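Local coordinates for protein thiosulfate sulfurtransferase TUM1 (Saccharomyces cerevisiae, PDB 3UTN) that transfers persulfide sulfur from NFS1 to UBA4 in the pathway that 2-thiolates the wobble uridine of tRNAs, as a two-domain rhodanese-type sulfurtransferase, at residues Lys99-Ala104 with Gly135-Pro140; Asp82-Lys87 with Met94-Lys99; Tyr239-Asp244 with Glu262-Asp267; Glu255-Thr260 with Lys292-Leu297. All blocks are in the same frame, centred on the assembly; numbering follows the deposited sequence.

Following the chain from the N terminus, interaction 2 comes first: after strand 77-78 it closes the short loop between 82-87 and 94-99 and delivers the chain into helix 98-107. Interaction 1 starts from that same helix, sharing K99, and closes the chain that runs through strand 115-119 to the end of helix 127-136; the two contacts touch, with M137 and V136 packed on F95, and both belong to the first rhodanese domain. Interactions 3 and 4 lie on the opposite side of the chain's centre, in the second. Their segments alternate along the sequence, so the loops cross: helix 255-267 meets 239-244 near its C-terminal end and helix 286-297 near its N-terminal end.

Interaction 1: residues Lys99-Ala104 with Gly135-Pro140; sequences KVFDDA and GVMGHP
One face of the F101 ring is covered by the side chain of M137, and T133 and L134 of helix 127-136 also touch this phenylalanine. The contact joins helix 98-107 to the Schellman motif that ends helix 127-136 in the first rhodanese domain. M137 CB stands 3.3 Å from the centroid of the F101 ring, 17° off its normal, a CH-pi contact shifted toward the rim at CE2. From there the methionine chain runs back along the ring as the phenylalanine points out past it, with CG of M137 3.3 Å from CG of F101. Bends at chi2 and chi3 fold the thioether back toward helix 98-107 and make a Met-aromatic contact: M137 SD lies 4.8 Å from the centroid of the F101 ring, obliquely placed at 27° from the normal. G138, with positive phi, supplies the C-prime residue: its N bonds to G135 O, and H139 N to L134 O. D102 reaches K98 and the backbone N of S176, and its OD1 comes within 4.5 Å of CE of M137.

Interaction 2: residues Asp82-Lys87 with Met94-Lys99; sequences DAISDK and MFPTKK
Two inverse gamma turns, centred on I84 and D86, shape a loop of the first rhodanese domain that folds back on the approach to helix 98-107, bringing CA of S85 to 3.7 Å from CA of P96. The direct polar link is D86 N to M94 O, 2.6 Å long and nearly straight at 166°, although the nitrogen stands 38° out of the carbonyl plane. Water extends this link: one molecule donates to S85 O and accepts from T97 N, while a second bridges D86 O and M94 N. P96 lays CB, CG and CD against the carbonyl of I84, with CG 3.4 Å from I84 O, and the CG2 branch of I84 meets the same CG at 3.9 Å as the two side chains cross obliquely. CB of D86 lies 3.4 Å from F95 O and 3.8 Å from CB of M94; chi1 -170° sets its CG anti to the backbone N, and OD1 receives weak bonds from the backbone N of K88 and S89. The side chain of M94 lies about 9 Å from that of C282, the persulfide-forming active-site cysteine of the second domain. T97 is the N-cap of helix 98-107, its OG1 bonded to V100 N. I84 and P96 both pack on F101 of that helix, P96 and F95 also touch T133 of helix 127-136, and F95 N bonds to D307 just beyond strand 303-306.

Interaction 3: residues Tyr239-Asp244 with Glu262-Asp267; sequences YGSLLD and EKALKD
The methyl group of A264 points from its helix between two side chains of the facing 3-10 turn: S241, whose CB is directed toward the helix, and L242, which starts off to one side and swings a branch across. OG of S241 lies 3.3 Å from CB of A264, and CD2 of L242 meets the same methyl carbon at 3.5 Å, closer than usual for two carbons. In S241 a chi1 of 73° turns OG back over the backbone, where it hydrogen-bonds with P238 O and also touches the A264 methyl. The small side chain of A264 lets the backbones come near, with CA of S241 5.4 Å from CA of A264. L242 N bonds to Y239 O within the turn. The side chain of L242 lies about 11 Å from that of C282, the active-site cysteine. In the second rhodanese domain the 3-10 turn follows strand 234-236 and fits between two helices: A264 of helix 255-267 also touches L237, whereas Y239 and L242 face helix 286-297, packing on I290, I291 and A294.

Interaction 4: residues Glu255-Thr260 with Lys292-Leu297; sequences EAIHAT and KTALEL
Helix 255-267 near its start and helix 286-297 at its end come closest at I257 and L297, whose CA atoms are 6.9 Å apart. I257 supplies the contact of helix 255-267 through both branches. Its CG1 arm lies anti to the backbone N (chi1 -171°), and CG1 comes to rest 3.4 Å from the carbonyl oxygen of A294. Beyond it CD1, turned by a chi2 of 64°, meets the methyl CB of A294 at 4.0 Å and CD2 of L297 at 3.8 Å. The other branch, CG2, settles 3.8 Å from the carbonyl oxygen of L297, so the isoleucine straddles the last turn of the helix. L297 lays its CG 3.9 Å from CG1 of I257. Both helices belong to the second rhodanese domain, an alpha/beta fold built on a parallel sheet. Helix 286-297 lies against that sheet, with L295 on strands 278-281 and 303-306, and so stands between the strands and helix 255-267. Just past the end of helix 286-297, A298 O accepts a hydrogen bond from H258 NE2, adding a polar tie beside the apolar one. L297 also packs on Y250 and has a bound dimethyl sulfoxide, probably from the crystallisation liquor, about 4 Å from its side chain.

Interaction 1: residues Lys99-Ala104 with Gly135-Pro140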
# COMPACT_ATOMS: atom_id res chain seq x y z
N LYS A 99 10.07 13.86 -8.20
CA LYS A 99 9.51 14.72 -9.23
C LYS A 99 8.15 14.23 -9.72
O LYS A 99 7.19 14.99 -9.73
CB LYS A 99 10.48 14.89 -10.41
CG LYS A 99 9.82 15.43 -11.67
CD LYS A 99 10.80 16.17 -12.57
CE LYS A 99 10.64 17.68 -12.41
NZ LYS A 99 9.33 18.16 -12.95
N VAL A 100 8.07 12.96 -10.11
CA VAL A 100 6.80 12.37 -10.52
C VAL A 100 5.78 12.56 -9.39
O VAL A 100 4.66 12.99 -9.64
CB VAL A 100 6.95 10.88 -10.91
CG1 VAL A 100 5.60 10.17 -10.91
CG2 VAL A 100 7.60 10.77 -12.28
N PHE A 101 6.20 12.30 -8.16
CA PHE A 101 5.30 12.48 -7.04
C PHE A 101 4.84 13.92 -6.89
O PHE A 101 3.65 14.19 -6.85
CB PHE A 101 5.92 12.01 -5.74
CG PHE A 101 5.00 12.19 -4.58
CD1 PHE A 101 3.99 11.26 -4.34
CD2 PHE A 101 5.11 13.31 -3.76
CE1 PHE A 101 3.13 11.43 -3.28
CE2 PHE A 101 4.25 13.47 -2.69
CZ PHE A 101 3.26 12.53 -2.45
N ASP A 102 5.80 14.84 -6.81
CA ASP A 102 5.48 16.25 -6.65
C ASP A 102 4.62 16.76 -7.78
O ASP A 102 3.65 17.48 -7.55
CB ASP A 102 6.76 17.08 -6.55
CG ASP A 102 7.50 16.84 -5.26
OD1 ASP A 102 6.92 16.18 -4.37
OD2 ASP A 102 8.65 17.29 -5.15
N ASP A 103 4.98 16.38 -9.00
CA ASP A 103 4.23 16.77 -10.18
C ASP A 103 2.82 16.24 -10.10
O ASP A 103 1.88 16.97 -10.37
CB ASP A 103 4.92 16.28 -11.46
CG ASP A 103 6.18 17.06 -11.76
OD1 ASP A 103 6.42 18.07 -11.07
OD2 ASP A 103 6.94 16.66 -12.66
N ALA A 104 2.70 14.98 -9.69
CA ALA A 104 1.39 14.38 -9.49
C ALA A 104 0.60 15.20 -8.48
O ALA A 104 -0.51 15.64 -8.77
CB ALA A 104 1.54 12.95 -9.02
N GLY A 135 2.75 9.38 2.47
CA GLY A 135 3.50 9.43 3.71
C GLY A 135 4.99 9.34 3.47
O GLY A 135 5.74 10.15 4.00
N VAL A 136 5.41 8.39 2.65
CA VAL A 136 6.83 8.21 2.38
C VAL A 136 7.38 9.48 1.75
O VAL A 136 8.47 9.91 2.08
CB VAL A 136 7.12 7.01 1.47
CG1 VAL A 136 8.58 7.00 1.03
CG2 VAL A 136 6.82 5.72 2.22
N MET A 137 6.58 10.08 0.88
CA MET A 137 6.97 11.31 0.24
C MET A 137 6.82 12.51 1.16
O MET A 137 6.87 13.65 0.71
CB MET A 137 6.18 11.50 -1.04
CG MET A 137 6.66 10.62 -2.17
SD MET A 137 8.45 10.66 -2.35
CE MET A 137 8.73 12.36 -2.84
N GLY A 138 6.62 12.23 2.44
CA GLY A 138 6.70 13.25 3.47
C GLY A 138 5.48 14.12 3.55
O GLY A 138 5.52 15.20 4.13
N HIS A 139 4.37 13.67 2.97
CA HIS A 139 3.18 14.46 3.12
C HIS A 139 2.78 14.44 4.56
O HIS A 139 2.66 13.37 5.15
CB HIS A 139 2.05 14.00 2.23
CG HIS A 139 0.93 15.00 2.18
ND1 HIS A 139 0.94 16.03 1.34
CD2 HIS A 139 -0.21 15.13 2.96
CE1 HIS A 139 -0.16 16.77 1.53
NE2 HIS A 139 -0.86 16.22 2.52
N PRO A 140 2.62 15.63 5.16
CA PRO A 140 2.49 15.76 6.61
C PRO A 140 1.31 14.98 7.15
O PRO A 140 1.45 14.24 8.12
CB PRO A 140 2.28 17.26 6.80
CG PRO A 140 2.98 17.88 5.65
CD PRO A 140 2.69 16.94 4.51

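Interaction 2: residues Asp82-Lys87 with Met94-Lys99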
# COMPACT_ATOMS: atom_id res chain seq x y z
N ASP A 82 -0.69 4.04 -10.91
CA ASP A 82 0.15 3.73 -12.06
C ASP A 82 1.00 4.91 -12.48
O ASP A 82 2.19 4.75 -12.70
CB ASP A 82 -0.70 3.27 -13.23
CG ASP A 82 -1.37 1.96 -12.97
OD1 ASP A 82 -0.76 1.10 -12.31
OD2 ASP A 82 -2.52 1.79 -13.42
N ALA A 83 0.37 6.07 -12.62
CA ALA A 83 1.07 7.26 -13.09
C ALA A 83 2.03 7.77 -12.04
O ALA A 83 3.12 8.22 -12.36
CB ALA A 83 0.07 8.33 -13.49
N ILE A 84 1.63 7.69 -10.78
CA ILE A 84 2.45 8.18 -9.68
C ILE A 84 3.32 7.04 -9.18
O ILE A 84 3.22 6.57 -8.05
CB ILE A 84 1.61 8.83 -8.58
CG1 ILE A 84 0.52 9.70 -9.22
CG2 ILE A 84 2.51 9.62 -7.64
CD1 ILE A 84 -0.56 10.17 -8.28
N SER A 85 4.17 6.58 -10.08
CA SER A 85 5.08 5.50 -9.82
C SER A 85 6.28 5.78 -10.70
O SER A 85 6.26 6.71 -11.51
CB SER A 85 4.44 4.17 -10.21
OG SER A 85 4.17 4.13 -11.60
N ASP A 86 7.32 4.98 -10.53
CA ASP A 86 8.43 5.04 -11.45
C ASP A 86 8.08 4.22 -12.68
O ASP A 86 8.39 3.04 -12.76
CB ASP A 86 9.71 4.52 -10.80
CG ASP A 86 10.93 4.78 -11.65
OD1 ASP A 86 10.78 5.38 -12.73
OD2 ASP A 86 12.04 4.40 -11.24
N LYS A 87 7.41 4.87 -13.63
CA LYS A 87 7.00 4.20 -14.87
C LYS A 87 8.20 3.84 -15.74
O LYS A 87 8.09 3.03 -16.66
CB LYS A 87 5.99 5.06 -15.64
CG LYS A 87 4.71 5.33 -14.87
CD LYS A 87 3.54 5.65 -15.78
CE LYS A 87 3.59 7.07 -16.33
NZ LYS A 87 2.23 7.56 -16.71
N MET A 94 6.69 0.75 -8.95
CA MET A 94 7.86 1.19 -8.25
C MET A 94 7.60 2.58 -7.75
O MET A 94 6.99 3.40 -8.43
CB MET A 94 9.09 1.14 -9.15
CG MET A 94 9.52 -0.28 -9.45
SD MET A 94 9.58 -1.30 -7.97
CE MET A 94 11.01 -0.58 -7.15
N PHE A 95 8.07 2.82 -6.54
CA PHE A 95 7.84 4.08 -5.88
C PHE A 95 8.19 5.23 -6.80
O PHE A 95 9.22 5.19 -7.47
CB PHE A 95 8.68 4.16 -4.62
CG PHE A 95 8.15 5.14 -3.64
CD1 PHE A 95 7.07 4.81 -2.84
CD2 PHE A 95 8.69 6.41 -3.56
CE1 PHE A 95 6.56 5.72 -1.94
CE2 PHE A 95 8.18 7.33 -2.66
CZ PHE A 95 7.11 6.99 -1.86
N PRO A 96 7.32 6.25 -6.85
CA PRO A 96 7.61 7.33 -7.77
C PRO A 96 8.85 8.10 -7.35
O PRO A 96 9.22 8.10 -6.18
CB PRO A 96 6.38 8.24 -7.66
CG PRO A 96 5.80 7.94 -6.32
CD PRO A 96 6.04 6.46 -6.14
N THR A 97 9.48 8.73 -8.33
CA THR A 97 10.52 9.69 -8.04
C THR A 97 9.87 10.88 -7.37
O THR A 97 8.66 11.13 -7.53
CB THR A 97 11.20 10.16 -9.34
OG1 THR A 97 10.24 10.84 -10.15
CG2 THR A 97 11.78 8.99 -10.11
N LYS A 98 10.67 11.61 -6.61
CA LYS A 98 10.25 12.86 -5.99
C LYS A 98 9.51 13.73 -6.99
O LYS A 98 8.44 14.26 -6.69
CB LYS A 98 11.48 13.59 -5.45
CG LYS A 98 11.16 14.78 -4.57
CD LYS A 98 12.39 15.68 -4.47
CE LYS A 98 12.15 16.81 -3.48
NZ LYS A 98 10.92 17.58 -3.82
N LYS A 99 10.07 13.86 -8.20
CA LYS A 99 9.51 14.72 -9.23
C LYS A 99 8.15 14.23 -9.72
O LYS A 99 7.19 14.99 -9.73
CB LYS A 99 10.48 14.89 -10.41
CG LYS A 99 9.82 15.43 -11.67
CD LYS A 99 10.80 16.17 -12.57
CE LYS A 99 10.64 17.68 -12.41
NZ LYS A 99 9.33 18.16 -12.95
O HOH W 1 8.49 8.19 -10.62
O HOH W 2 6.95 1.04 -11.66

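Interaction 3: residues Tyr239-Asp244 with Glu262-Asp267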
# COMPACT_ATOMS: atom_id res chain seq x y z
N TYR A 239 -1.91 -10.51 1.85
CA TYR A 239 -2.46 -9.28 2.40
C TYR A 239 -3.90 -9.44 2.87
O TYR A 239 -4.29 -8.85 3.87
CB TYR A 239 -2.35 -8.15 1.39
CG TYR A 239 -3.32 -8.25 0.24
CD1 TYR A 239 -4.60 -7.71 0.33
CD2 TYR A 239 -2.95 -8.88 -0.95
CE1 TYR A 239 -5.49 -7.79 -0.72
CE2 TYR A 239 -3.84 -8.97 -2.00
CZ TYR A 239 -5.10 -8.42 -1.88
OH TYR A 239 -5.99 -8.50 -2.92
N GLY A 240 -4.67 -10.26 2.15
CA GLY A 240 -6.07 -10.52 2.47
C GLY A 240 -6.24 -11.09 3.86
O GLY A 240 -7.27 -10.88 4.50
N SER A 241 -5.21 -11.78 4.34
CA SER A 241 -5.23 -12.35 5.68
C SER A 241 -5.25 -11.26 6.75
O SER A 241 -5.60 -11.51 7.89
CB SER A 241 -4.03 -13.26 5.90
OG SER A 241 -2.84 -12.51 6.05
N LEU A 242 -4.85 -10.06 6.37
CA LEU A 242 -4.73 -8.97 7.33
C LEU A 242 -5.87 -7.98 7.19
O LEU A 242 -5.93 -6.98 7.90
CB LEU A 242 -3.37 -8.30 7.20
CG LEU A 242 -2.20 -9.24 7.52
CD1 LEU A 242 -0.90 -8.48 7.49
CD2 LEU A 242 -2.38 -9.88 8.88
N LEU A 243 -6.78 -8.26 6.27
CA LEU A 243 -7.94 -7.42 6.07
C LEU A 243 -9.17 -8.22 6.43
O LEU A 243 -9.18 -9.44 6.27
CB LEU A 243 -8.03 -6.98 4.62
CG LEU A 243 -6.84 -6.18 4.10
CD1 LEU A 243 -7.06 -5.82 2.64
CD2 LEU A 243 -6.64 -4.93 4.94
N ASP A 244 -10.19 -7.54 6.93
CA ASP A 244 -11.46 -8.21 7.12
C ASP A 244 -11.88 -8.82 5.78
O ASP A 244 -11.83 -8.14 4.75
CB ASP A 244 -12.52 -7.26 7.64
CG ASP A 244 -13.90 -7.89 7.66
OD1 ASP A 244 -14.27 -8.47 8.70
OD2 ASP A 244 -14.58 -7.84 6.62
N GLU A 262 -1.98 -12.24 14.37
CA GLU A 262 -1.58 -13.53 14.94
C GLU A 262 -2.25 -14.69 14.23
O GLU A 262 -1.64 -15.74 14.04
CB GLU A 262 -1.79 -13.58 16.46
CG GLU A 262 -3.25 -13.68 16.89
CD GLU A 262 -3.43 -14.06 18.36
OE1 GLU A 262 -2.49 -14.63 18.96
OE2 GLU A 262 -4.52 -13.78 18.90
N LYS A 263 -3.51 -14.50 13.81
CA LYS A 263 -4.24 -15.52 13.07
C LYS A 263 -3.58 -15.73 11.71
O LYS A 263 -3.37 -16.87 11.29
CB LYS A 263 -5.71 -15.11 12.89
CG LYS A 263 -6.60 -16.15 12.21
CD LYS A 263 -6.82 -17.37 13.09
CE LYS A 263 -7.96 -18.24 12.56
NZ LYS A 263 -7.77 -18.63 11.13
N ALA A 264 -3.24 -14.64 11.04
CA ALA A 264 -2.54 -14.71 9.77
C ALA A 264 -1.21 -15.41 9.96
O ALA A 264 -0.86 -16.30 9.19
CB ALA A 264 -2.34 -13.32 9.20
N LEU A 265 -0.47 -15.02 10.99
CA LEU A 265 0.81 -15.65 11.30
C LEU A 265 0.63 -17.13 11.61
O LEU A 265 1.44 -17.94 11.20
CB LEU A 265 1.51 -14.93 12.45
CG LEU A 265 1.84 -13.45 12.25
CD1 LEU A 265 2.31 -12.85 13.56
CD2 LEU A 265 2.85 -13.23 11.14
N LYS A 266 -0.44 -17.46 12.33
CA LYS A 266 -0.76 -18.86 12.63
C LYS A 266 -1.14 -19.61 11.36
O LYS A 266 -0.56 -20.65 11.04
CB LYS A 266 -1.88 -18.96 13.68
CG LYS A 266 -2.38 -20.38 13.92
CD LYS A 266 -3.62 -20.43 14.81
CE LYS A 266 -3.26 -20.36 16.29
NZ LYS A 266 -4.46 -20.51 17.16
N ASP A 267 -2.11 -19.06 10.62
CA ASP A 267 -2.64 -19.68 9.41
C ASP A 267 -1.54 -19.97 8.39
O ASP A 267 -1.53 -21.03 7.78
CB ASP A 267 -3.69 -18.78 8.76
CG ASP A 267 -4.98 -18.72 9.56
OD1 ASP A 267 -5.21 -19.60 10.41
OD2 ASP A 267 -5.77 -17.78 9.33

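Interaction 4: residues Glu255-Thr260 with Lys292-Leu297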
# COMPACT_ATOMS: atom_id res chain seq x y z
N GLU A 255 -6.28 -5.12 19.78
CA GLU A 255 -6.65 -6.52 19.82
C GLU A 255 -7.10 -7.05 18.45
O GLU A 255 -6.71 -8.14 18.06
CB GLU A 255 -7.71 -6.81 20.90
CG GLU A 255 -9.09 -6.23 20.62
CD GLU A 255 -10.09 -6.52 21.74
OE1 GLU A 255 -9.67 -6.92 22.84
OE2 GLU A 255 -11.30 -6.32 21.50
N ALA A 256 -7.90 -6.26 17.73
CA ALA A 256 -8.45 -6.71 16.47
C ALA A 256 -7.35 -7.04 15.48
O ALA A 256 -7.25 -8.17 15.01
CB ALA A 256 -9.41 -5.68 15.89
N ILE A 257 -6.50 -6.06 15.18
CA ILE A 257 -5.39 -6.27 14.25
C ILE A 257 -4.44 -7.34 14.78
O ILE A 257 -3.92 -8.14 14.02
CB ILE A 257 -4.63 -4.97 13.90
CG1 ILE A 257 -3.62 -5.21 12.76
CG2 ILE A 257 -3.92 -4.39 15.11
CD1 ILE A 257 -4.26 -5.61 11.45
N HIS A 258 -4.24 -7.37 16.10
CA HIS A 258 -3.39 -8.41 16.68
C HIS A 258 -3.98 -9.76 16.47
O HIS A 258 -3.28 -10.67 16.05
CB HIS A 258 -3.08 -8.14 18.14
CG HIS A 258 -2.35 -6.86 18.36
ND1 HIS A 258 -2.64 -6.02 19.35
CD2 HIS A 258 -1.32 -6.26 17.63
CE1 HIS A 258 -1.85 -4.94 19.28
NE2 HIS A 258 -1.04 -5.09 18.22
N ALA A 259 -5.28 -9.89 16.72
CA ALA A 259 -5.98 -11.15 16.50
C ALA A 259 -5.86 -11.53 15.04
O ALA A 259 -5.53 -12.66 14.71
CB ALA A 259 -7.45 -11.04 16.91
N THR A 260 -6.12 -10.56 14.16
CA THR A 260 -5.99 -10.80 12.74
C THR A 260 -4.55 -11.16 12.38
O THR A 260 -4.32 -12.16 11.69
CB THR A 260 -6.46 -9.58 11.95
OG1 THR A 260 -7.86 -9.41 12.19
CG2 THR A 260 -6.23 -9.79 10.46
N LYS A 292 2.16 -4.30 5.15
CA LYS A 292 3.05 -3.39 5.85
C LYS A 292 2.21 -2.52 6.77
O LYS A 292 2.53 -2.35 7.94
CB LYS A 292 3.80 -2.55 4.84
CG LYS A 292 4.62 -1.44 5.44
CD LYS A 292 5.33 -0.68 4.35
CE LYS A 292 6.34 0.26 4.95
NZ LYS A 292 5.67 1.27 5.81
N THR A 293 1.13 -1.99 6.22
CA THR A 293 0.23 -1.11 6.95
C THR A 293 -0.45 -1.85 8.08
O THR A 293 -0.55 -1.32 9.18
CB THR A 293 -0.80 -0.51 5.99
OG1 THR A 293 -0.10 0.26 5.00
CG2 THR A 293 -1.77 0.38 6.72
N ALA A 294 -0.88 -3.08 7.80
CA ALA A 294 -1.48 -3.94 8.82
C ALA A 294 -0.49 -4.19 9.95
O ALA A 294 -0.86 -4.13 11.12
CB ALA A 294 -1.93 -5.24 8.22
N LEU A 295 0.76 -4.45 9.58
CA LEU A 295 1.81 -4.70 10.56
C LEU A 295 2.05 -3.47 11.41
O LEU A 295 2.09 -3.55 12.63
CB LEU A 295 3.09 -5.14 9.87
CG LEU A 295 2.95 -6.43 9.07
CD1 LEU A 295 4.27 -6.78 8.42
CD2 LEU A 295 2.45 -7.57 9.94
N GLU A 296 2.20 -2.32 10.76
CA GLU A 296 2.38 -1.08 11.48
C GLU A 296 1.16 -0.77 12.33
O GLU A 296 1.29 -0.28 13.45
CB GLU A 296 2.65 0.05 10.51
CG GLU A 296 4.00 -0.10 9.87
CD GLU A 296 4.10 0.61 8.54
OE1 GLU A 296 3.07 1.08 8.02
OE2 GLU A 296 5.23 0.70 8.04
N LEU A 297 -0.01 -1.08 11.80
CA LEU A 297 -1.24 -0.98 12.54
C LEU A 297 -1.17 -1.84 13.79
O LEU A 297 -1.57 -1.41 14.86
CB LEU A 297 -2.41 -1.42 11.67
CG LEU A 297 -3.80 -1.31 12.29
CD1 LEU A 297 -4.09 0.14 12.63
CD2 LEU A 297 -4.79 -1.85 11.28